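Local coordinates for protein Tetur07g02040 (Tetranychus urticae, PDB 6BDJ) that probably cleaves catechol-like aromatic rings between their two hydroxyls, using a bound ferric iron to insert both atoms of molecular oxygen, at residues Pro38-Gly43 and Asp193-Tyr198; Gly43-Glu48 and Pro103-Glu108; Ser54-Asp59 and Ile87-Tyr92; Arg117-Thr122 and Phe133-Pro138. One frame throughout, in Å; residues are numbered along the deposited sequence.

Contact 1: residues Pro38-Gly43 and Asp193-Tyr198; sequences PEVGEG and DGEFTY
Val40 and Glu195 mark the closest backbone approach, their CA atoms 6.8 Å apart, where an extended N-terminal loop passes the first turn of the short helix 194-198. This is loop-on-helix packing in the beta-rich dioxygenase domain. With its chain bent at chi2 (-97°), Glu195 brings OE2 up to Val40 and Gly41. Its OE2 lies 3.9 Å from Val40 CG1 and 3.8 Å from Gly41 N, too long for a hydrogen bond, so the contact is van der Waals packing. Val40 meets it with CG1, the branch anti to its backbone N (chi1 -174°), and the two side chains cross obliquely. A CB on Gly41 would crowd OE2, so the absence of a side chain makes room for the carboxylate. The nearest side-chain atom of Glu195 is about 7 Å from the ferric ion, which places the contact close to the metal site of Tyr96, His147 and His149. Strand 157-166 backs the loop: Val40 shares a backbone hydrogen bond with Ile161, and Gln163 touches both Val40 and Glu195. Asp193 is the helix N-cap, its OD2 accepting from Phe196 N at 2.8 Å through the anti lone pair (N-H...O angle 154°).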
# COMPACT_ATOMS: atom_id res chain seq x y z
N PRO A 38 -9.66 9.08 -1.12
CA PRO A 38 -8.64 10.08 -1.25
C PRO A 38 -7.39 9.51 -1.93
O PRO A 38 -7.14 8.31 -1.86
CB PRO A 38 -8.31 10.41 0.19
CG PRO A 38 -8.47 9.09 0.89
CD PRO A 38 -9.71 8.51 0.25
N GLU A 39 -6.66 10.39 -2.60
CA GLU A 39 -5.36 10.10 -3.13
C GLU A 39 -4.29 10.61 -2.19
O GLU A 39 -4.49 11.56 -1.42
CB GLU A 39 -5.18 10.81 -4.46
CG GLU A 39 -6.02 10.27 -5.60
CD GLU A 39 -5.38 10.56 -6.95
OE1 GLU A 39 -4.51 9.75 -7.41
OE2 GLU A 39 -5.74 11.60 -7.52
N VAL A 40 -3.11 10.00 -2.28
CA VAL A 40 -1.98 10.36 -1.41
C VAL A 40 -0.74 10.22 -2.28
O VAL A 40 -0.69 9.33 -3.14
CB VAL A 40 -1.85 9.38 -0.22
CG1 VAL A 40 -0.77 9.86 0.74
CG2 VAL A 40 -3.16 9.25 0.55
N GLY A 41 0.26 11.05 -2.01
CA GLY A 41 1.49 11.06 -2.82
C GLY A 41 2.14 9.67 -2.92
O GLY A 41 2.09 8.88 -1.99
N GLU A 42 2.73 9.40 -4.07
CA GLU A 42 3.36 8.11 -4.36
C GLU A 42 4.56 7.82 -3.48
O GLU A 42 4.89 6.65 -3.21
CB GLU A 42 3.83 8.14 -5.80
CG GLU A 42 4.34 6.82 -6.33
CD GLU A 42 4.50 6.91 -7.83
OE1 GLU A 42 5.58 7.39 -8.30
OE2 GLU A 42 3.54 6.51 -8.53
N GLY A 43 5.24 8.89 -3.08
CA GLY A 43 6.58 8.80 -2.53
C GLY A 43 7.57 8.36 -3.59
O GLY A 43 7.21 8.20 -4.75
N ASP A 193 2.09 12.64 11.03
CA ASP A 193 2.46 12.39 9.65
C ASP A 193 1.86 13.41 8.68
O ASP A 193 0.63 13.59 8.63
CB ASP A 193 2.01 10.99 9.24
CG ASP A 193 2.58 10.56 7.90
OD1 ASP A 193 3.79 10.24 7.84
OD2 ASP A 193 1.81 10.55 6.93
N GLY A 194 2.75 14.05 7.90
CA GLY A 194 2.34 15.07 6.94
C GLY A 194 1.32 14.51 5.96
O GLY A 194 0.24 15.10 5.78
N GLU A 195 1.64 13.35 5.38
CA GLU A 195 0.81 12.73 4.37
C GLU A 195 -0.57 12.33 4.92
O GLU A 195 -1.58 12.62 4.28
CB GLU A 195 1.51 11.51 3.73
CG GLU A 195 2.94 11.77 3.08
CD GLU A 195 2.93 12.01 1.49
OE1 GLU A 195 3.90 11.53 0.80
OE2 GLU A 195 1.97 12.65 0.92
N PHE A 196 -0.62 11.69 6.08
CA PHE A 196 -1.88 11.23 6.68
C PHE A 196 -2.79 12.45 6.92
O PHE A 196 -3.97 12.45 6.58
CB PHE A 196 -1.60 10.54 8.02
CG PHE A 196 -2.84 10.00 8.72
CD1 PHE A 196 -3.59 10.81 9.55
CD2 PHE A 196 -3.26 8.68 8.52
CE1 PHE A 196 -4.74 10.32 10.17
CE2 PHE A 196 -4.38 8.17 9.15
CZ PHE A 196 -5.13 9.00 9.98
N THR A 197 -2.20 13.49 7.50
CA THR A 197 -2.91 14.71 7.82
C THR A 197 -3.38 15.44 6.57
O THR A 197 -4.59 15.71 6.41
CB THR A 197 -2.00 15.63 8.66
OG1 THR A 197 -1.74 15.02 9.93
CG2 THR A 197 -2.64 17.01 8.89
N TYR A 198 -2.44 15.76 5.69
CA TYR A 198 -2.78 16.57 4.52
C TYR A 198 -3.74 15.87 3.57
O TYR A 198 -4.63 16.51 3.03
CB TYR A 198 -1.55 17.09 3.78
CG TYR A 198 -0.61 17.94 4.63
CD1 TYR A 198 -1.06 19.03 5.39
CD2 TYR A 198 0.76 17.68 4.62
CE1 TYR A 198 -0.17 19.80 6.14
CE2 TYR A 198 1.66 18.44 5.37
CZ TYR A 198 1.20 19.49 6.12
OH TYR A 198 2.12 20.21 6.83

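Contact 2: residues Gly43-Glu48 and Pro103-Glu108; sequences GPYFIE and PRVKRE
Tyr45, whose hydroxyl abuts Val105, is held at its backbone by Arg120: Tyr45 O accepts from Arg120 NH1, the short polar bond that ties this loop to strand 120-124. Across the contact itself the meeting is apolar. Val105 sets its two methyls against Pro44 and Tyr45. Its CG1, anti to the backbone N (chi1 -179°), packs 3.8 Å from Pro44 CG, while CG2 sits 3.7 Å from Tyr45 OH, with the valine and tyrosine side chains at about a right angle. The same proline ring also lies over the tyrosine: Pro44 CG stands 3.9 Å above the centre of one face of the Tyr45 ring. Pro44 thus touches both ring and valine, which is likely to restrict rotation of the tyrosine ring. Pro103 comes alongside more loosely, its O 4.5 Å from Tyr45 OH, beyond hydrogen-bonding range. The setting is the iron pocket: the nearest Tyr45 side-chain atom is about 5 Å from the ferric ion, and its ring meets that of the iron ligand Tyr96 as well as Phe99. Trp236 touches Val105, takes a cation-pi contact from Arg107 and donates to Lys106 O. Segment 103-108 belongs to the long loop between strands 84-88 and 120-124, folded against the loop that precedes strand 64-73.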
# COMPACT_ATOMS: atom_id res chain seq x y z
N GLY A 43 5.24 8.89 -3.08
CA GLY A 43 6.58 8.80 -2.53
C GLY A 43 7.57 8.36 -3.59
O GLY A 43 7.21 8.20 -4.75
N PRO A 44 8.83 8.14 -3.19
CA PRO A 44 9.92 7.92 -4.12
C PRO A 44 10.20 6.49 -4.56
O PRO A 44 11.09 6.29 -5.38
CB PRO A 44 11.15 8.45 -3.35
CG PRO A 44 10.72 8.62 -1.92
CD PRO A 44 9.30 8.17 -1.80
N TYR A 45 9.50 5.51 -4.02
CA TYR A 45 9.91 4.12 -4.20
C TYR A 45 9.04 3.24 -5.08
O TYR A 45 9.19 2.00 -5.05
CB TYR A 45 10.15 3.46 -2.85
CG TYR A 45 11.12 4.24 -1.97
CD1 TYR A 45 12.36 4.67 -2.46
CD2 TYR A 45 10.78 4.59 -0.67
CE1 TYR A 45 13.25 5.36 -1.65
CE2 TYR A 45 11.65 5.30 0.15
CZ TYR A 45 12.89 5.68 -0.34
OH TYR A 45 13.74 6.38 0.47
N PHE A 46 8.19 3.85 -5.92
CA PHE A 46 7.45 3.04 -6.90
C PHE A 46 8.41 2.50 -7.92
O PHE A 46 9.35 3.20 -8.34
CB PHE A 46 6.34 3.82 -7.60
CG PHE A 46 5.51 2.98 -8.54
CD1 PHE A 46 4.85 1.83 -8.08
CD2 PHE A 46 5.40 3.31 -9.89
CE1 PHE A 46 4.12 1.04 -8.96
CE2 PHE A 46 4.66 2.54 -10.75
CZ PHE A 46 4.02 1.40 -10.30
N ILE A 47 8.17 1.24 -8.31
CA ILE A 47 8.92 0.59 -9.37
C ILE A 47 7.89 0.02 -10.32
O ILE A 47 7.13 -0.88 -9.97
CB ILE A 47 9.85 -0.53 -8.87
CG1 ILE A 47 10.93 0.06 -7.97
CG2 ILE A 47 10.54 -1.22 -10.04
CD1 ILE A 47 11.85 -0.98 -7.32
N GLU A 48 7.89 0.57 -11.52
CA GLU A 48 6.86 0.27 -12.48
C GLU A 48 7.21 -1.00 -13.24
O GLU A 48 7.84 -0.96 -14.29
CB GLU A 48 6.64 1.45 -13.43
CG GLU A 48 5.37 1.25 -14.23
CD GLU A 48 4.93 2.46 -15.05
OE1 GLU A 48 5.58 3.53 -15.03
OE2 GLU A 48 3.89 2.31 -15.73
N PRO A 103 19.18 5.02 -0.16
CA PRO A 103 19.88 6.17 -0.77
C PRO A 103 19.21 7.51 -0.45
O PRO A 103 18.07 7.54 0.08
CB PRO A 103 19.74 5.91 -2.26
CG PRO A 103 18.45 5.16 -2.38
CD PRO A 103 18.25 4.38 -1.11
N ARG A 104 19.91 8.58 -0.82
CA ARG A 104 19.38 9.94 -0.74
C ARG A 104 18.22 10.07 -1.73
O ARG A 104 18.26 9.51 -2.84
CB ARG A 104 20.48 10.98 -1.01
N VAL A 105 17.17 10.75 -1.27
CA VAL A 105 15.94 10.98 -2.02
C VAL A 105 16.06 12.27 -2.84
O VAL A 105 16.67 13.24 -2.36
CB VAL A 105 14.75 11.12 -1.05
CG1 VAL A 105 13.44 11.32 -1.79
CG2 VAL A 105 14.66 9.90 -0.14
N LYS A 106 15.51 12.28 -4.05
CA LYS A 106 15.63 13.44 -4.92
C LYS A 106 14.36 13.64 -5.72
O LYS A 106 13.67 12.67 -6.08
CB LYS A 106 16.82 13.26 -5.85
N ARG A 107 14.07 14.90 -6.04
CA ARG A 107 12.89 15.26 -6.83
C ARG A 107 12.94 14.62 -8.23
O ARG A 107 11.92 14.18 -8.75
CB ARG A 107 12.75 16.79 -6.94
CG ARG A 107 11.59 17.28 -7.81
CD ARG A 107 10.35 16.38 -7.75
NE ARG A 107 9.90 16.07 -6.39
CZ ARG A 107 8.82 15.33 -6.12
NH1 ARG A 107 8.09 14.81 -7.10
NH2 ARG A 107 8.46 15.11 -4.86
N GLU A 108 14.14 14.56 -8.80
CA GLU A 108 14.36 13.90 -10.07
C GLU A 108 14.06 12.40 -9.94
O GLU A 108 14.09 11.82 -8.84
CB GLU A 108 15.81 14.12 -10.54

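Contact 3: residues Ser54-Asp59 and Ile87-Tyr92; sequences SNIVED and IWQPDY
Ile56 and Ile87 meet through their methyl ends, CD1 to CD1 at 3.7 Å, with Ile56 CD1 also 4.0 Å from Ile87 CG1. The two chains cross at about a right angle, an apolar contact between a loop and the end of strand 84-88. Both isoleucines carry CG1 between backbone N and carbonyl carbon (chi1 61° in Ile56, 62° in Ile87), which, with chi2 near anti in both, brings the two CD1 methyls together. Beside them stands Gln89, whose OE1 is 4.3 Å from Ile56 CD1. That amide has its polar partners on strand 130-136: OE1 is hydrogen-bonded to Thr135 OG1, and NE2 to Leu136 O. Both ends of the buried amide are therefore satisfied, and its rotation is fixed beside the isoleucines. The next shell sets the loop. Asn55 OD1 accepts from Val57 N at 3.1 Å with an N-H...O angle of 155°, an Asx turn that wraps round Ile56; the donor stands above the carbonyl plane of Asn55. Asn55 ND2 is in turn bonded to Glu134 OE1. On the other side of the strand Trp88 points away from Ile56 and its ring stacks on the iron ligand His149. Through backbone bonds Ile56 joins both Leu119 and Glu134, so the loop 54-59 joins the residue leading into strand 120-124 to strand 130-136, these two strands being the outermost of the sheet within this chain, while Ile87 pairs with Gly121 and strand 84-88 runs between 120-124 and 148-154.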
# COMPACT_ATOMS: atom_id res chain seq x y z
N SER A 54 0.10 -12.93 -6.13
CA SER A 54 -0.60 -12.65 -4.91
C SER A 54 0.32 -12.62 -3.70
O SER A 54 0.16 -11.76 -2.83
CB SER A 54 -1.68 -13.69 -4.65
OG SER A 54 -2.48 -13.22 -3.57
N ASN A 55 1.25 -13.56 -3.60
CA ASN A 55 2.16 -13.59 -2.44
C ASN A 55 3.44 -12.82 -2.77
O ASN A 55 4.17 -13.18 -3.66
CB ASN A 55 2.47 -15.03 -2.01
CG ASN A 55 3.30 -15.08 -0.73
OD1 ASN A 55 4.45 -14.66 -0.71
ND2 ASN A 55 2.69 -15.57 0.34
N ILE A 56 3.69 -11.75 -2.01
CA ILE A 56 4.78 -10.81 -2.28
C ILE A 56 5.86 -10.85 -1.20
O ILE A 56 6.76 -10.01 -1.20
CB ILE A 56 4.25 -9.35 -2.42
CG1 ILE A 56 3.55 -8.84 -1.14
CG2 ILE A 56 3.24 -9.30 -3.54
CD1 ILE A 56 3.08 -7.39 -1.18
N VAL A 57 5.77 -11.83 -0.31
CA VAL A 57 6.62 -11.89 0.89
C VAL A 57 8.08 -12.18 0.59
O VAL A 57 8.96 -11.56 1.16
CB VAL A 57 6.08 -12.91 1.91
CG1 VAL A 57 6.99 -13.04 3.14
CG2 VAL A 57 4.69 -12.48 2.38
N GLU A 58 8.33 -13.15 -0.29
CA GLU A 58 9.67 -13.63 -0.61
C GLU A 58 10.32 -14.10 0.70
O GLU A 58 9.72 -14.91 1.38
CB GLU A 58 10.49 -12.58 -1.39
CG GLU A 58 9.84 -12.21 -2.72
CD GLU A 58 10.74 -11.43 -3.67
OE1 GLU A 58 11.91 -11.15 -3.39
OE2 GLU A 58 10.22 -11.00 -4.70
N ASP A 59 11.48 -13.55 1.05
CA ASP A 59 12.24 -13.94 2.24
C ASP A 59 11.99 -13.04 3.45
O ASP A 59 12.65 -13.22 4.47
CB ASP A 59 13.75 -13.90 1.92
CG ASP A 59 14.21 -12.54 1.43
OD1 ASP A 59 13.35 -11.71 1.07
OD2 ASP A 59 15.44 -12.28 1.33
N ILE A 87 0.79 -2.80 -5.25
CA ILE A 87 1.19 -2.37 -3.91
C ILE A 87 2.67 -2.49 -3.71
O ILE A 87 3.35 -3.26 -4.39
CB ILE A 87 0.42 -3.10 -2.79
CG1 ILE A 87 0.69 -4.61 -2.80
CG2 ILE A 87 -1.08 -2.89 -2.99
CD1 ILE A 87 0.13 -5.27 -1.55
N TRP A 88 3.18 -1.67 -2.81
CA TRP A 88 4.54 -1.78 -2.35
C TRP A 88 4.64 -1.21 -0.96
O TRP A 88 3.87 -0.31 -0.56
CB TRP A 88 5.56 -1.12 -3.31
CG TRP A 88 5.49 0.43 -3.44
CD1 TRP A 88 6.42 1.36 -3.00
CD2 TRP A 88 4.48 1.17 -4.12
NE1 TRP A 88 6.03 2.62 -3.36
CE2 TRP A 88 4.84 2.55 -4.03
CE3 TRP A 88 3.30 0.83 -4.76
CZ2 TRP A 88 4.06 3.57 -4.59
CZ3 TRP A 88 2.52 1.84 -5.33
CH2 TRP A 88 2.91 3.19 -5.23
N GLN A 89 5.56 -1.78 -0.20
CA GLN A 89 5.66 -1.47 1.22
C GLN A 89 7.07 -1.82 1.72
O GLN A 89 7.77 -2.63 1.13
CB GLN A 89 4.62 -2.27 1.99
CG GLN A 89 4.91 -3.76 2.02
CD GLN A 89 3.86 -4.58 2.74
OE1 GLN A 89 2.77 -4.81 2.23
NE2 GLN A 89 4.21 -5.08 3.91
N PRO A 90 7.47 -1.24 2.84
CA PRO A 90 8.76 -1.66 3.41
C PRO A 90 8.68 -2.90 4.26
O PRO A 90 7.61 -3.21 4.81
CB PRO A 90 9.13 -0.48 4.28
CG PRO A 90 7.83 0.10 4.72
CD PRO A 90 6.80 -0.24 3.69
N ASP A 91 9.80 -3.60 4.41
CA ASP A 91 9.88 -4.73 5.34
C ASP A 91 9.85 -4.27 6.80
O ASP A 91 9.81 -3.07 7.07
CB ASP A 91 11.08 -5.66 5.01
CG ASP A 91 12.42 -5.18 5.53
OD1 ASP A 91 12.51 -4.19 6.26
OD2 ASP A 91 13.41 -5.84 5.21
N TYR A 92 9.87 -5.21 7.74
CA TYR A 92 9.75 -4.90 9.15
C TYR A 92 10.71 -3.83 9.68
O TYR A 92 10.35 -3.12 10.59
CB TYR A 92 9.85 -6.16 10.02
CG TYR A 92 11.26 -6.57 10.33
CD1 TYR A 92 11.94 -6.03 11.44
CD2 TYR A 92 11.94 -7.46 9.50
CE1 TYR A 92 13.23 -6.40 11.72
CE2 TYR A 92 13.25 -7.84 9.78
CZ TYR A 92 13.88 -7.30 10.90
OH TYR A 92 15.16 -7.65 11.16

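Contact 4: residues Arg117-Thr122 and Phe133-Pro138; sequences RFLRGT and FETLFP
Leu119, just before strand 120-124, and Phe133, on strand 130-136, carry most of this buried contact; the touching parts 119-122 and 133-136 run nearly antiparallel (171° apart) yet meet through side chains. The Phe133 ring points at the Gly121-Thr122 backbone: CE1 lies 3.7 Å from Gly121 O and 3.8 Å from Thr122 C. Thr122 N is in the ring plane, at its edge. The first torsion of Phe133, with CG anti to the carbonyl carbon (chi1 -68°), carries the ring over to this peptide, and Gly121 puts no side chain between its backbone and the ring. Replacing this phenylalanine by an alanine would probably open a gap beside Gly121 and leave Ile87, which also touches the ring, with less packing. At the other end Leu119, in a left-handed backbone conformation, extends CD2 to within 3.6 Å of Thr135 OG1, the side chains crossing at about a right angle. The same methyl is 4.4 Å from Leu136 CG. The Thr135 hydroxyl has Gln89 as its hydrogen-bonding partner, so the leucine merely packs against it. In the beta-sandwich core usual for intradiol dioxygenases, strand 120-124 lies next to 84-88, and strand 130-136 next to 64-73.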
# COMPACT_ATOMS: atom_id res chain seq x y z
N ARG A 117 12.82 -7.30 -5.26
CA ARG A 117 11.48 -6.86 -5.45
C ARG A 117 10.54 -7.44 -4.42
O ARG A 117 9.32 -7.47 -4.63
CB ARG A 117 11.01 -7.21 -6.85
CG ARG A 117 11.85 -6.57 -7.97
CD ARG A 117 11.70 -5.05 -7.96
NE ARG A 117 12.45 -4.50 -9.08
CZ ARG A 117 13.69 -4.04 -9.02
NH1 ARG A 117 14.38 -4.07 -7.87
NH2 ARG A 117 14.27 -3.58 -10.11
N PHE A 118 11.06 -7.84 -3.27
CA PHE A 118 10.20 -8.29 -2.21
C PHE A 118 9.22 -7.18 -1.83
O PHE A 118 9.52 -5.98 -1.97
CB PHE A 118 10.99 -8.75 -0.95
CG PHE A 118 11.89 -7.69 -0.34
CD1 PHE A 118 11.37 -6.61 0.37
CD2 PHE A 118 13.27 -7.79 -0.42
CE1 PHE A 118 12.20 -5.65 0.93
CE2 PHE A 118 14.11 -6.84 0.14
CZ PHE A 118 13.57 -5.77 0.82
N LEU A 119 8.08 -7.64 -1.35
CA LEU A 119 7.01 -6.80 -0.89
C LEU A 119 6.51 -5.80 -1.95
O LEU A 119 6.09 -4.67 -1.63
CB LEU A 119 7.42 -6.12 0.42
CG LEU A 119 7.64 -7.10 1.59
CD1 LEU A 119 8.20 -6.41 2.82
CD2 LEU A 119 6.41 -7.89 1.98
N ARG A 120 6.52 -6.26 -3.20
CA ARG A 120 5.94 -5.56 -4.30
C ARG A 120 5.12 -6.53 -5.06
O ARG A 120 5.55 -7.68 -5.29
CB ARG A 120 7.04 -5.01 -5.19
CG ARG A 120 7.91 -3.97 -4.50
CD ARG A 120 9.00 -3.50 -5.44
NE ARG A 120 9.77 -2.50 -4.69
CZ ARG A 120 9.52 -1.20 -4.67
NH1 ARG A 120 8.52 -0.66 -5.37
NH2 ARG A 120 10.28 -0.41 -3.93
N GLY A 121 3.93 -6.12 -5.48
CA GLY A 121 3.22 -6.95 -6.45
C GLY A 121 2.09 -6.23 -7.13
O GLY A 121 1.70 -5.15 -6.68
N THR A 122 1.57 -6.88 -8.16
CA THR A 122 0.46 -6.41 -8.96
C THR A 122 -0.59 -7.49 -9.01
O THR A 122 -0.25 -8.66 -9.15
CB THR A 122 0.91 -6.12 -10.39
OG1 THR A 122 2.06 -5.27 -10.36
CG2 THR A 122 -0.20 -5.42 -11.16
N PHE A 133 -3.82 -9.68 -1.80
CA PHE A 133 -2.39 -9.88 -1.70
C PHE A 133 -2.07 -10.58 -0.38
O PHE A 133 -2.68 -10.30 0.64
CB PHE A 133 -1.68 -8.54 -1.71
CG PHE A 133 -1.76 -7.81 -3.00
CD1 PHE A 133 -0.83 -8.04 -3.99
CD2 PHE A 133 -2.71 -6.82 -3.20
CE1 PHE A 133 -0.88 -7.35 -5.18
CE2 PHE A 133 -2.77 -6.12 -4.40
CZ PHE A 133 -1.86 -6.39 -5.39
N GLU A 134 -1.08 -11.47 -0.41
CA GLU A 134 -0.55 -12.10 0.80
C GLU A 134 0.75 -11.39 1.09
O GLU A 134 1.71 -11.52 0.33
CB GLU A 134 -0.30 -13.59 0.58
CG GLU A 134 -1.57 -14.34 0.18
CD GLU A 134 -1.37 -15.85 0.08
OE1 GLU A 134 -0.23 -16.31 -0.11
OE2 GLU A 134 -2.37 -16.57 0.23
N THR A 135 0.75 -10.60 2.15
CA THR A 135 1.87 -9.75 2.47
C THR A 135 2.18 -9.85 3.93
O THR A 135 1.82 -10.83 4.59
CB THR A 135 1.62 -8.31 1.98
OG1 THR A 135 2.79 -7.52 2.18
CG2 THR A 135 0.43 -7.65 2.65
N LEU A 136 2.93 -8.89 4.44
CA LEU A 136 3.20 -8.81 5.86
C LEU A 136 2.71 -7.47 6.36
O LEU A 136 2.61 -6.51 5.59
CB LEU A 136 4.71 -8.92 6.11
CG LEU A 136 5.44 -10.18 5.61
CD1 LEU A 136 6.93 -10.01 5.87
CD2 LEU A 136 4.91 -11.46 6.26
N PHE A 137 2.43 -7.38 7.65
CA PHE A 137 2.27 -6.07 8.25
C PHE A 137 3.57 -5.25 8.00
O PHE A 137 4.66 -5.74 8.24
CB PHE A 137 1.93 -6.19 9.73
CG PHE A 137 1.49 -4.89 10.32
CD1 PHE A 137 2.42 -3.97 10.75
CD2 PHE A 137 0.14 -4.56 10.40
CE1 PHE A 137 2.03 -2.74 11.27
CE2 PHE A 137 -0.27 -3.33 10.90
CZ PHE A 137 0.68 -2.41 11.32
N PRO A 138 3.44 -4.01 7.48
CA PRO A 138 4.61 -3.24 7.09
C PRO A 138 5.37 -2.72 8.28
O PRO A 138 4.78 -2.45 9.33
CB PRO A 138 4.02 -2.08 6.29
CG PRO A 138 2.70 -1.86 6.93
CD PRO A 138 2.20 -3.27 7.23

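How the contacts relate
Contacts 3 and 4 are practically one cluster on the same sheet, their centres 2 Å apart, with Ile56 CG2 3.3 Å from Arg120 O. Contacts 1 and 2 share Gly43 on one continuous loop, with centres 15 Å apart, and contact 1 lies across the centre of the chain from contacts 3 and 4, its centre about 20 Å from theirs. Along the chain contact 1 encloses all the others; contact 3 is nested within contact 2, and contact 4 follows. Trp88 of contact 3 touches contact 1, its CZ2 3.5 Å from Glu42 O. The contacts thus join the N-terminal loop to the 103-108 loop, the strands and helix 194-198 in the region of the ferric site.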